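Local coordinates for J domain-containing protein required for chloroplast accumulation response 1 (Arabidopsis thaliana, PDB 3AG7) that serves chloroplast photorelocation movement by modulating chloroplast actin filaments, a task that requires the co-chaperone activity of its J domain, the part present here, at residues Leu33-Trp43 and Arg63-Leu73. Numbering follows the deposited sequence.
Sequences LQYILWSGSGW and RALLILHPDKL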
# COMPACT_ATOMS: atom_id res chain seq x y z
N LEU A 33 1.69 -4.51 -4.69
CA LEU A 33 1.84 -4.46 -3.22
C LEU A 33 2.68 -5.58 -2.64
O LEU A 33 3.28 -5.40 -1.59
CB LEU A 33 0.48 -4.45 -2.52
CG LEU A 33 -0.20 -3.08 -2.40
CD1 LEU A 33 -1.56 -3.31 -1.81
CD2 LEU A 33 0.62 -2.12 -1.51
N GLN A 34 2.78 -6.70 -3.34
CA GLN A 34 3.51 -7.88 -2.85
C GLN A 34 5.01 -7.61 -2.84
O GLN A 34 5.78 -8.34 -2.21
CB GLN A 34 3.16 -9.13 -3.69
CG GLN A 34 3.56 -9.04 -5.14
CD GLN A 34 2.43 -8.56 -6.05
OE1 GLN A 34 1.76 -7.56 -5.77
NE2 GLN A 34 2.22 -9.27 -7.17
N TYR A 35 5.39 -6.53 -3.51
CA TYR A 35 6.80 -6.16 -3.62
C TYR A 35 7.20 -5.13 -2.57
O TYR A 35 8.36 -4.76 -2.48
CB TYR A 35 7.12 -5.65 -5.02
CG TYR A 35 6.99 -6.74 -6.06
CD1 TYR A 35 7.92 -7.77 -6.13
CD2 TYR A 35 5.92 -6.76 -6.93
CE1 TYR A 35 7.80 -8.79 -7.05
CE2 TYR A 35 5.78 -7.77 -7.86
CZ TYR A 35 6.72 -8.78 -7.91
OH TYR A 35 6.58 -9.79 -8.85
N ILE A 36 6.25 -4.66 -1.77
CA ILE A 36 6.58 -3.69 -0.70
C ILE A 36 6.12 -4.19 0.67
O ILE A 36 6.77 -3.95 1.69
CB ILE A 36 6.06 -2.25 -1.03
CG1 ILE A 36 6.61 -1.18 -0.07
CG2 ILE A 36 4.56 -2.18 -1.08
CD1 ILE A 36 8.12 -0.98 -0.18
N LEU A 37 5.04 -4.97 0.72
CA LEU A 37 4.59 -5.42 2.02
C LEU A 37 5.43 -6.56 2.60
O LEU A 37 6.00 -7.37 1.87
CB LEU A 37 3.12 -5.84 1.95
CG LEU A 37 2.18 -4.69 1.54
CD1 LEU A 37 0.80 -5.18 1.53
CD2 LEU A 37 2.34 -3.51 2.52
N TRP A 38 5.47 -6.65 3.93
CA TRP A 38 6.17 -7.73 4.62
C TRP A 38 5.46 -9.08 4.51
O TRP A 38 4.27 -9.14 4.17
CB TRP A 38 6.35 -7.37 6.09
CG TRP A 38 5.07 -7.04 6.76
CD1 TRP A 38 4.21 -7.91 7.41
CD2 TRP A 38 4.46 -5.76 6.82
NE1 TRP A 38 3.12 -7.22 7.87
CE2 TRP A 38 3.27 -5.89 7.55
CE3 TRP A 38 4.84 -4.49 6.37
CZ2 TRP A 38 2.41 -4.81 7.79
CZ3 TRP A 38 4.00 -3.42 6.62
CH2 TRP A 38 2.81 -3.57 7.35
N SER A 39 6.16 -10.16 4.89
CA SER A 39 5.56 -11.50 4.93
C SER A 39 4.31 -11.62 5.80
O SER A 39 4.31 -11.20 6.95
CB SER A 39 6.60 -12.53 5.42
OG SER A 39 6.68 -13.58 4.48
N GLY A 40 3.27 -12.27 5.29
CA GLY A 40 2.10 -12.58 6.12
C GLY A 40 1.34 -11.33 6.52
O GLY A 40 0.61 -11.34 7.49
N SER A 41 1.46 -10.28 5.72
CA SER A 41 0.60 -9.12 5.88
C SER A 41 -0.83 -9.56 5.61
O SER A 41 -1.78 -8.99 6.14
CB SER A 41 1.01 -7.99 4.91
OG SER A 41 0.97 -8.42 3.55
N GLY A 42 -0.96 -10.59 4.78
CA GLY A 42 -2.26 -11.04 4.35
C GLY A 42 -2.61 -10.65 2.91
O GLY A 42 -3.67 -11.04 2.39
N TRP A 43 -1.76 -9.87 2.26
CA TRP A 43 -2.05 -9.43 0.88
C TRP A 43 -1.93 -10.59 -0.11
O TRP A 43 -0.89 -11.24 -0.21
CB TRP A 43 -1.12 -8.28 0.45
CG TRP A 43 -1.42 -7.78 -0.94
CD1 TRP A 43 -0.69 -8.02 -2.10
CD2 TRP A 43 -2.60 -7.07 -1.36
NE1 TRP A 43 -1.33 -7.45 -3.18
CE2 TRP A 43 -2.51 -6.90 -2.76
CE3 TRP A 43 -3.73 -6.58 -0.69
CZ2 TRP A 43 -3.49 -6.20 -3.49
CZ3 TRP A 43 -4.72 -5.93 -1.43
CH2 TRP A 43 -4.56 -5.71 -2.81
N ARG A 63 -9.50 -4.50 0.17
CA ARG A 63 -8.56 -5.45 0.73
C ARG A 63 -7.29 -4.80 1.24
O ARG A 63 -6.80 -5.19 2.30
CB ARG A 63 -8.28 -6.59 -0.25
CG ARG A 63 -9.53 -7.41 -0.51
CD ARG A 63 -9.14 -8.83 -0.90
NE ARG A 63 -10.30 -9.67 -1.21
CZ ARG A 63 -10.74 -9.89 -2.44
NH1 ARG A 63 -10.12 -9.33 -3.46
NH2 ARG A 63 -11.81 -10.65 -2.66
N ALA A 64 -6.75 -3.85 0.47
CA ALA A 64 -5.55 -3.11 0.89
C ALA A 64 -5.83 -2.26 2.14
O ALA A 64 -5.00 -2.19 3.04
CB ALA A 64 -4.99 -2.21 -0.26
N LEU A 65 -6.97 -1.60 2.19
CA LEU A 65 -7.36 -0.82 3.39
C LEU A 65 -7.35 -1.69 4.63
O LEU A 65 -6.94 -1.25 5.71
CB LEU A 65 -8.79 -0.31 3.26
CG LEU A 65 -9.11 1.17 3.26
CD1 LEU A 65 -8.08 1.95 2.45
CD2 LEU A 65 -10.52 1.35 2.71
N LEU A 66 -7.91 -2.89 4.49
CA LEU A 66 -8.12 -3.74 5.64
C LEU A 66 -6.81 -4.25 6.18
O LEU A 66 -6.76 -4.71 7.35
CB LEU A 66 -9.05 -4.90 5.30
CG LEU A 66 -10.49 -4.46 5.03
CD1 LEU A 66 -11.32 -5.69 4.71
CD2 LEU A 66 -11.11 -3.68 6.20
N ILE A 67 -5.76 -4.20 5.36
CA ILE A 67 -4.39 -4.51 5.78
C ILE A 67 -3.65 -3.27 6.29
O ILE A 67 -2.93 -3.34 7.31
CB ILE A 67 -3.58 -5.17 4.64
CG1 ILE A 67 -4.24 -6.50 4.29
CG2 ILE A 67 -2.07 -5.32 5.02
CD1 ILE A 67 -3.65 -7.23 3.07
N LEU A 68 -3.77 -2.17 5.57
CA LEU A 68 -2.87 -1.03 5.76
C LEU A 68 -3.45 0.10 6.64
O LEU A 68 -2.73 1.02 7.08
CB LEU A 68 -2.46 -0.47 4.39
CG LEU A 68 -1.45 -1.31 3.62
CD1 LEU A 68 -1.32 -0.69 2.23
CD2 LEU A 68 -0.08 -1.37 4.32
N HIS A 69 -4.75 0.05 6.89
CA HIS A 69 -5.39 1.10 7.67
C HIS A 69 -4.76 1.11 9.07
O HIS A 69 -4.65 0.06 9.71
CB HIS A 69 -6.92 0.85 7.75
CG HIS A 69 -7.67 1.95 8.43
ND1 HIS A 69 -8.56 2.78 7.78
CD2 HIS A 69 -7.67 2.33 9.73
CE1 HIS A 69 -9.06 3.64 8.66
NE2 HIS A 69 -8.55 3.37 9.84
N PRO A 70 -4.36 2.31 9.57
CA PRO A 70 -3.60 2.36 10.81
C PRO A 70 -4.36 1.72 11.95
O PRO A 70 -3.76 1.14 12.86
CB PRO A 70 -3.39 3.89 11.05
CG PRO A 70 -4.36 4.53 10.21
CD PRO A 70 -4.69 3.65 9.07
N ASP A 71 -5.68 1.83 11.93
CA ASP A 71 -6.51 1.23 12.97
C ASP A 71 -6.45 -0.29 12.92
O ASP A 71 -6.42 -0.95 13.96
CB ASP A 71 -7.98 1.69 12.85
CG ASP A 71 -8.83 1.26 14.04
OD1 ASP A 71 -8.42 1.55 15.18
OD2 ASP A 71 -9.91 0.65 13.86
N LYS A 72 -6.43 -0.86 11.71
CA LYS A 72 -6.30 -2.31 11.54
C LYS A 72 -4.93 -2.84 11.99
O LYS A 72 -4.82 -3.95 12.53
CB LYS A 72 -6.58 -2.73 10.08
CG LYS A 72 -8.05 -2.70 9.70
CD LYS A 72 -8.75 -4.00 9.97
CE LYS A 72 -10.25 -3.78 10.07
NZ LYS A 72 -10.91 -4.96 10.69
N LEU A 73 -3.89 -2.07 11.72
CA LEU A 73 -2.55 -2.51 12.08
C LEU A 73 -2.42 -2.53 13.59
O LEU A 73 -1.78 -3.45 14.16
CB LEU A 73 -1.53 -1.54 11.52
CG LEU A 73 -1.38 -1.70 10.01
CD1 LEU A 73 -0.83 -0.42 9.39
CD2 LEU A 73 -0.53 -2.95 9.69
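Leu33 meets Ala64 methyl to methyl, CD1 lying 3.9 Å from CB, at the start of an apolar seam in the auxilin-like J domain. Here the loop that follows helix 26-30 packs on the C-terminal turns of helix 54-68 and on helix 70-75; the His-Pro-Asp signature of J domains, His69 to Asp71, spans the junction of the two helices. Leu37 CD2 touches Leu68 CD2 at 3.7 Å, the two side chains set at a slant to each other, and Leu68 also reaches Leu93 of helix 80-100. Trp38 starts a type II turn that ends at Ser41. With chi1 at 55°, its CG is tucked between the backbone N and carbonyl carbon, which swings the indole toward helix 70-75, its edge, CZ2 foremost, meeting Leu73 CD2 at 4.0 Å, while Ser41 CB lies over one face near the rim. The same Leu73 touches Ala86 of helix 80-100. Ser41 O lies 3.8 Å from Ile67 CG2, and Ser41 OG accepts a weak but nearly straight bond (167°) from Trp43 N, an atom that also has Ile67 CD1 at 3.3 Å. Gly42, with its positive phi, carries the chain past the tip of that isoleucine. Of the residues in 63-73, Ile67 buries the most surface against the loop; extended to CD1 (chi2 174°), it meets Trp43 at about a right angle. The Trp43 indole has Leu33 CD1 over the centre of one face, and its CZ3 also touches the Ala64 methyl that Leu33 meets. At the ring's edge, CZ3 approaches Ala64 N to 3.5 Å, and Ile67 CD1 lies 3.8 Å from CE3.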